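PDB 5ZKA: N-acetylneuraminate lyase from Fusobacterium nucleatum subsp. nucleatum ATCC 25586, which is an enzyme of the dihydrodipicolinate synthetase family, built as a TIM barrel of parallel strands ringed by helices. Local coordinates for residues Y46-D49 with G55-V58; L117-P122 with E137-E142; M206-T211 with S240-A245. All blocks are in the same frame, centred on the assembly; numbering follows the deposited sequence.

Interaction 1 (Y46-D49 with G55-V58); sequences YNID and GLYV
Leu56 buries the most surface in this contact, and it divides its two methyl groups between neighbouring residues of the helix. CD2 lies against the base of the Asn47 side chain, 3.8 Å from Asn47 CB and 4.1 Å from Asn47 CG, so the methyl meets the beta carbon and, a little farther off, the amide carbon. CD1 is turned toward Ile48, where it approaches CD1 of that residue at a looser 4.4 Å. Leu56 reaches both because its CG stands opposite the carbonyl carbon (chi1 -66°) and the branch to CD1 continues fully extended.

The segments belong to the unit strand 20-24, helix 37-49, strand 55-58, a beta-alpha-beta unit of the TIM barrel; a short connection of five residues lets the end of the helix lie over the start of the next strand, with Asn47 CA and Leu56 CA 8.1 Å apart.

Asn47 is buried, and its amide is engaged away from Leu56: OD1 bonds to Ser23 OG on the preceding strand, while ND2 serves Ile43 O and Asn224 OD1. These partners hold the polar end and leave its CB side to the leucine. Ile48 extends its CG1-CD1 arm (chi2 168°) to bring the delta methyl to the contact, and the same side chain also rests on Ala84 of helix 70-84, while Leu56 packs on Leu90 of strand 89-93.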
# COMPACT_ATOMS: atom_id res chain seq x y z
N TYR A 46 -21.70 19.77 11.93
CA TYR A 46 -21.59 19.39 10.52
C TYR A 46 -21.17 17.93 10.36
O TYR A 46 -21.75 17.19 9.56
CB TYR A 46 -20.61 20.32 9.81
CG TYR A 46 -20.59 20.18 8.31
CD1 TYR A 46 -21.58 20.76 7.53
CD2 TYR A 46 -19.56 19.50 7.67
CE1 TYR A 46 -21.56 20.64 6.14
CE2 TYR A 46 -19.54 19.38 6.30
CZ TYR A 46 -20.54 19.95 5.54
OH TYR A 46 -20.50 19.82 4.17
N ASN A 47 -20.16 17.50 11.13
CA ASN A 47 -19.71 16.11 11.03
C ASN A 47 -20.80 15.12 11.40
O ASN A 47 -21.01 14.11 10.71
CB ASN A 47 -18.48 15.90 11.91
CG ASN A 47 -17.20 16.25 11.19
OD1 ASN A 47 -16.74 15.50 10.34
ND2 ASN A 47 -16.64 17.41 11.52
N ILE A 48 -21.50 15.37 12.51
CA ILE A 48 -22.49 14.41 12.97
C ILE A 48 -23.73 14.45 12.08
O ILE A 48 -24.26 13.41 11.68
CB ILE A 48 -22.86 14.69 14.44
CG1 ILE A 48 -21.63 14.52 15.35
CG2 ILE A 48 -24.01 13.80 14.88
CD1 ILE A 48 -21.86 15.07 16.77
N ASP A 49 -24.23 15.65 11.78
CA ASP A 49 -25.52 15.79 11.12
C ASP A 49 -25.45 15.68 9.60
O ASP A 49 -26.42 15.22 8.98
CB ASP A 49 -26.18 17.13 11.48
CG ASP A 49 -26.40 17.31 12.98
OD1 ASP A 49 -26.40 16.31 13.73
OD2 ASP A 49 -26.59 18.47 13.41
N GLY A 55 -18.06 8.43 14.21
CA GLY A 55 -17.32 8.82 15.39
C GLY A 55 -16.52 10.07 15.13
O GLY A 55 -16.38 10.52 13.98
N LEU A 56 -16.01 10.65 16.22
CA LEU A 56 -15.09 11.78 16.15
C LEU A 56 -13.80 11.41 16.87
O LEU A 56 -13.85 10.85 17.97
CB LEU A 56 -15.70 13.04 16.78
CG LEU A 56 -16.91 13.63 16.05
CD1 LEU A 56 -17.49 14.80 16.84
CD2 LEU A 56 -16.54 14.07 14.64
N TYR A 57 -12.67 11.69 16.23
CA TYR A 57 -11.34 11.53 16.81
C TYR A 57 -10.86 12.91 17.23
O TYR A 57 -10.54 13.74 16.38
CB TYR A 57 -10.41 10.89 15.79
CG TYR A 57 -9.08 10.46 16.30
CD1 TYR A 57 -8.92 9.23 16.93
CD2 TYR A 57 -7.96 11.25 16.11
CE1 TYR A 57 -7.66 8.81 17.37
CE2 TYR A 57 -6.71 10.85 16.55
CZ TYR A 57 -6.57 9.63 17.18
OH TYR A 57 -5.33 9.23 17.60
N VAL A 58 -10.86 13.17 18.54
CA VAL A 58 -10.65 14.51 19.07
C VAL A 58 -9.23 14.62 19.59
O VAL A 58 -8.76 13.75 20.33
CB VAL A 58 -11.67 14.83 20.17
CG1 VAL A 58 -11.51 16.28 20.63
CG2 VAL A 58 -13.10 14.58 19.67

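Interaction 2 (L117-P122 with E137-E142); sequences LSAVTP and ETIVRE
Ile139 meets the strand with both branches of its side chain, one for each of two residues that point to the same side of the sheet. Its CG2 methyl sits 3.9 Å from Leu117 CD1, and its CD1 methyl 4.0 Å from Ala119 CB. The division follows from the torsions: CG2 lies opposite the backbone N and drops toward Leu117, whereas CG1 lies opposite the carbonyl carbon (chi1 -58°) and runs on extended to carry CD1 over Ala119. Leu117 answers with an extended branch of its own, CD1 anti to CA (chi2 -179°), and the small Ala119 receives the isoleucine tip on its one methyl.

On the solvent side of the same helical turn, Arg141 bends at chi3 so that Thr138 CA lies against one face of its guanidinium, toward the rim. NH2 makes a weak bond of 3.1 Å to Thr138 OG1, a hydroxyl also bonded to Asp134 O.

The contact lies inside the beta-alpha-beta unit of strand 117-120, helix 129-143 and strand 147-150 of the barrel. Around it, Ile139 also touches Leu99 and Ala102 of helix 99-112 and Met147 of strand 147-150, while Leu117 reaches Val109 on that neighbouring helix.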
# COMPACT_ATOMS: atom_id res chain seq x y z
N LEU A 117 -9.34 6.21 24.66
CA LEU A 117 -8.20 7.09 24.46
C LEU A 117 -7.42 6.65 23.24
O LEU A 117 -7.55 5.52 22.76
CB LEU A 117 -7.25 7.08 25.67
CG LEU A 117 -7.81 7.37 27.06
CD1 LEU A 117 -6.67 7.33 28.09
CD2 LEU A 117 -8.50 8.71 27.07
N SER A 118 -6.59 7.56 22.75
CA SER A 118 -5.56 7.24 21.77
C SER A 118 -4.31 8.01 22.17
O SER A 118 -4.38 8.99 22.90
CB SER A 118 -6.00 7.61 20.34
OG SER A 118 -5.18 7.00 19.37
N ALA A 119 -3.15 7.55 21.70
CA ALA A 119 -1.92 8.25 22.04
C ALA A 119 -0.88 8.00 20.96
O ALA A 119 -0.55 6.84 20.69
CB ALA A 119 -1.39 7.81 23.41
N VAL A 120 -0.37 9.08 20.37
CA VAL A 120 0.70 8.93 19.39
C VAL A 120 1.93 8.32 20.07
O VAL A 120 2.16 8.50 21.27
CB VAL A 120 1.03 10.29 18.75
CG1 VAL A 120 1.47 11.30 19.82
CG2 VAL A 120 2.10 10.14 17.65
N THR A 121 2.72 7.57 19.30
CA THR A 121 3.98 7.09 19.85
C THR A 121 4.82 8.29 20.31
O THR A 121 4.86 9.31 19.63
CB THR A 121 4.76 6.27 18.81
OG1 THR A 121 4.97 7.06 17.63
CG2 THR A 121 3.98 5.01 18.43
N PRO A 122 5.46 8.22 21.48
CA PRO A 122 6.29 9.35 21.90
C PRO A 122 7.41 9.55 20.89
O PRO A 122 7.95 8.60 20.34
CB PRO A 122 6.83 8.91 23.28
CG PRO A 122 6.73 7.44 23.27
CD PRO A 122 5.54 7.08 22.41
N GLU A 137 1.44 1.51 28.56
CA GLU A 137 0.90 0.81 29.72
C GLU A 137 0.64 1.77 30.86
O GLU A 137 -0.31 1.57 31.63
CB GLU A 137 1.85 -0.31 30.15
CG GLU A 137 2.19 -1.27 29.02
CD GLU A 137 1.98 -2.71 29.39
OE1 GLU A 137 2.95 -3.35 29.85
OE2 GLU A 137 0.85 -3.21 29.20
N THR A 138 1.46 2.81 30.99
CA THR A 138 1.28 3.78 32.06
C THR A 138 -0.00 4.58 31.86
O THR A 138 -0.77 4.80 32.81
CB THR A 138 2.49 4.70 32.16
OG1 THR A 138 3.66 3.95 32.54
CG2 THR A 138 2.26 5.82 33.16
N ILE A 139 -0.26 5.04 30.64
CA ILE A 139 -1.49 5.79 30.41
C ILE A 139 -2.70 4.92 30.71
O ILE A 139 -3.67 5.37 31.34
CB ILE A 139 -1.53 6.34 28.97
CG1 ILE A 139 -0.32 7.23 28.70
CG2 ILE A 139 -2.84 7.11 28.74
CD1 ILE A 139 -0.11 7.59 27.22
N VAL A 140 -2.67 3.66 30.28
CA VAL A 140 -3.79 2.75 30.53
C VAL A 140 -3.96 2.52 32.03
O VAL A 140 -5.05 2.69 32.58
CB VAL A 140 -3.58 1.42 29.78
CG1 VAL A 140 -4.60 0.39 30.22
CG2 VAL A 140 -3.65 1.66 28.27
N ARG A 141 -2.86 2.17 32.70
CA ARG A 141 -2.89 1.92 34.14
C ARG A 141 -3.44 3.11 34.92
O ARG A 141 -4.27 2.96 35.83
CB ARG A 141 -1.48 1.57 34.61
CG ARG A 141 -1.37 1.27 36.07
CD ARG A 141 0.02 0.72 36.38
NE ARG A 141 1.07 1.73 36.23
CZ ARG A 141 2.01 1.69 35.29
NH1 ARG A 141 2.04 0.69 34.42
NH2 ARG A 141 2.93 2.64 35.24
N GLU A 142 -2.97 4.32 34.59
CA GLU A 142 -3.31 5.49 35.39
C GLU A 142 -4.71 6.02 35.09
O GLU A 142 -5.28 6.73 35.93
CB GLU A 142 -2.28 6.59 35.16
CG GLU A 142 -0.89 6.24 35.68
CD GLU A 142 -0.81 6.25 37.21
OE1 GLU A 142 -1.31 7.21 37.83
OE2 GLU A 142 -0.26 5.28 37.78

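Interaction 3 (M206-T211 with S240-A245); sequences MLLPAT and SKIDEA
Leu208 and Ala245 bring their backbones to within 7.1 Å, CA to CA, where the first turns of two helices face each other. On one side, Thr211 N bonds back to Leu207 O at 2.8 Å as helix 207-212 gets under way. On the other, Ser240 has a left-handed backbone conformation (phi 65°), Lys241 takes the N-cap position, and Ala245 N closes the first turn on Lys241 O.

Within 206-211, Leu208 supplies all of the contact with 240-245. With CG opposite the backbone N (chi1 166°), the side chain reaches across and splits its methyls: CD1 lies 4.0 Å from Ala245 CB, and CD2 reaches 4.1 Å from Ala245 C and from Ala245 O. Ile242 joins at the margin, its CD1 4.4 Å from Leu208 CD1. Ile242 and Pro209 also pack on apolar side chains of the other chain of the assembly, so this part of the TIM-barrel shell reaches the subunit interface.

Within helix 207-212, Thr211 OG1 donates to Leu207 O at 2.7 Å from above the carbonyl plane, 42° out of it. With the backbone bond, Leu207 O accepts from both the N and the OG1 of Thr211.

Between the two segments the contact is van der Waals packing, methyl on methyl and methyl on a backbone carbonyl. Dispersion and the burial of one leucine therefore hold the segments together, while a polar tie between the helices comes from Gln249, whose OE1 accepts from Leu208 N, an amide of the first turn.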
# COMPACT_ATOMS: atom_id res chain seq x y z
N MET A 206 -6.31 5.83 0.64
CA MET A 206 -6.14 4.39 0.47
C MET A 206 -7.20 3.62 1.26
O MET A 206 -6.95 2.50 1.71
CB MET A 206 -4.73 3.98 0.87
CG MET A 206 -3.69 4.83 0.14
SD MET A 206 -1.99 4.28 0.37
CE MET A 206 -1.76 4.63 2.11
N LEU A 207 -8.40 4.20 1.39
CA LEU A 207 -9.45 3.56 2.17
C LEU A 207 -9.91 2.25 1.55
O LEU A 207 -10.13 1.26 2.25
CB LEU A 207 -10.64 4.53 2.31
CG LEU A 207 -11.86 4.02 3.08
CD1 LEU A 207 -11.47 3.55 4.49
CD2 LEU A 207 -12.90 5.14 3.18
N LEU A 208 -10.05 2.22 0.22
CA LEU A 208 -10.56 1.00 -0.41
C LEU A 208 -9.60 -0.18 -0.24
O LEU A 208 -10.05 -1.25 0.22
CB LEU A 208 -10.89 1.27 -1.88
CG LEU A 208 -11.10 0.05 -2.77
CD1 LEU A 208 -12.24 -0.83 -2.26
CD2 LEU A 208 -11.39 0.53 -4.19
N PRO A 209 -8.31 -0.07 -0.57
CA PRO A 209 -7.43 -1.24 -0.35
C PRO A 209 -7.34 -1.66 1.11
O PRO A 209 -7.23 -2.85 1.40
CB PRO A 209 -6.07 -0.78 -0.90
CG PRO A 209 -6.16 0.72 -1.02
CD PRO A 209 -7.61 1.01 -1.29
N ALA A 210 -7.40 -0.70 2.03
CA ALA A 210 -7.41 -1.05 3.45
C ALA A 210 -8.69 -1.79 3.83
O ALA A 210 -8.65 -2.74 4.63
CB ALA A 210 -7.27 0.22 4.29
N THR A 211 -9.84 -1.37 3.29
CA THR A 211 -11.10 -2.02 3.65
C THR A 211 -11.09 -3.50 3.30
O THR A 211 -11.57 -4.34 4.08
CB THR A 211 -12.27 -1.30 2.97
OG1 THR A 211 -12.26 0.07 3.39
CG2 THR A 211 -13.59 -1.93 3.39
N SER A 240 -19.61 -6.61 -1.51
CA SER A 240 -19.58 -7.19 -2.86
C SER A 240 -19.91 -6.17 -3.94
O SER A 240 -20.56 -6.49 -4.94
CB SER A 240 -20.50 -8.41 -2.96
OG SER A 240 -20.29 -9.29 -1.87
N LYS A 241 -19.45 -4.94 -3.75
CA LYS A 241 -19.62 -3.88 -4.74
C LYS A 241 -18.28 -3.16 -4.94
O LYS A 241 -18.14 -1.95 -4.78
CB LYS A 241 -20.74 -2.94 -4.31
CG LYS A 241 -22.13 -3.59 -4.42
CD LYS A 241 -23.21 -2.80 -3.71
CE LYS A 241 -24.01 -1.95 -4.69
NZ LYS A 241 -25.10 -1.19 -4.01
N ILE A 242 -17.27 -3.94 -5.31
CA ILE A 242 -15.92 -3.39 -5.43
C ILE A 242 -15.83 -2.40 -6.59
O ILE A 242 -15.20 -1.34 -6.48
CB ILE A 242 -14.89 -4.52 -5.59
CG1 ILE A 242 -14.85 -5.37 -4.33
CG2 ILE A 242 -13.50 -3.94 -5.86
CD1 ILE A 242 -14.25 -4.65 -3.17
N ASP A 243 -16.45 -2.74 -7.72
CA ASP A 243 -16.41 -1.86 -8.88
C ASP A 243 -16.97 -0.48 -8.55
O ASP A 243 -16.38 0.54 -8.91
CB ASP A 243 -17.20 -2.48 -10.04
CG ASP A 243 -16.44 -3.63 -10.70
OD1 ASP A 243 -15.27 -3.85 -10.34
OD2 ASP A 243 -17.03 -4.30 -11.58
N GLU A 244 -18.11 -0.44 -7.86
CA GLU A 244 -18.66 0.86 -7.47
C GLU A 244 -17.76 1.56 -6.45
O GLU A 244 -17.61 2.79 -6.51
CB GLU A 244 -20.07 0.68 -6.90
CG GLU A 244 -20.72 1.99 -6.51
CD GLU A 244 -22.23 1.92 -6.42
OE1 GLU A 244 -22.77 0.79 -6.39
OE2 GLU A 244 -22.88 2.99 -6.37
N ALA A 245 -17.16 0.80 -5.52
CA ALA A 245 -16.31 1.42 -4.51
C ALA A 245 -15.07 2.04 -5.13
O ALA A 245 -14.59 3.09 -4.67
CB ALA A 245 -15.91 0.40 -3.44

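The three contacts come in series along one chain, each joining neighbouring parts of the same TIM barrel. Interactions 1 and 2 each place a helix against a strand of the same parallel sheet, with strand 89-93 between strands 55-58 and 117-120. Their centres are 23 Å apart, yet the side chains of Tyr57 and Ser118 meet across strand 89-93, where their hydroxyls probably share a hydrogen bond, 2.8 Å between Tyr57 OH and Ser118 OG. Interaction 3 instead pairs two helices; its nearest atoms lie about 13 Å from interaction 1 and about 17 Å from interaction 2. Together they illustrate a barrel built from local packing: helix on strand around the sheet, helix on helix farther out.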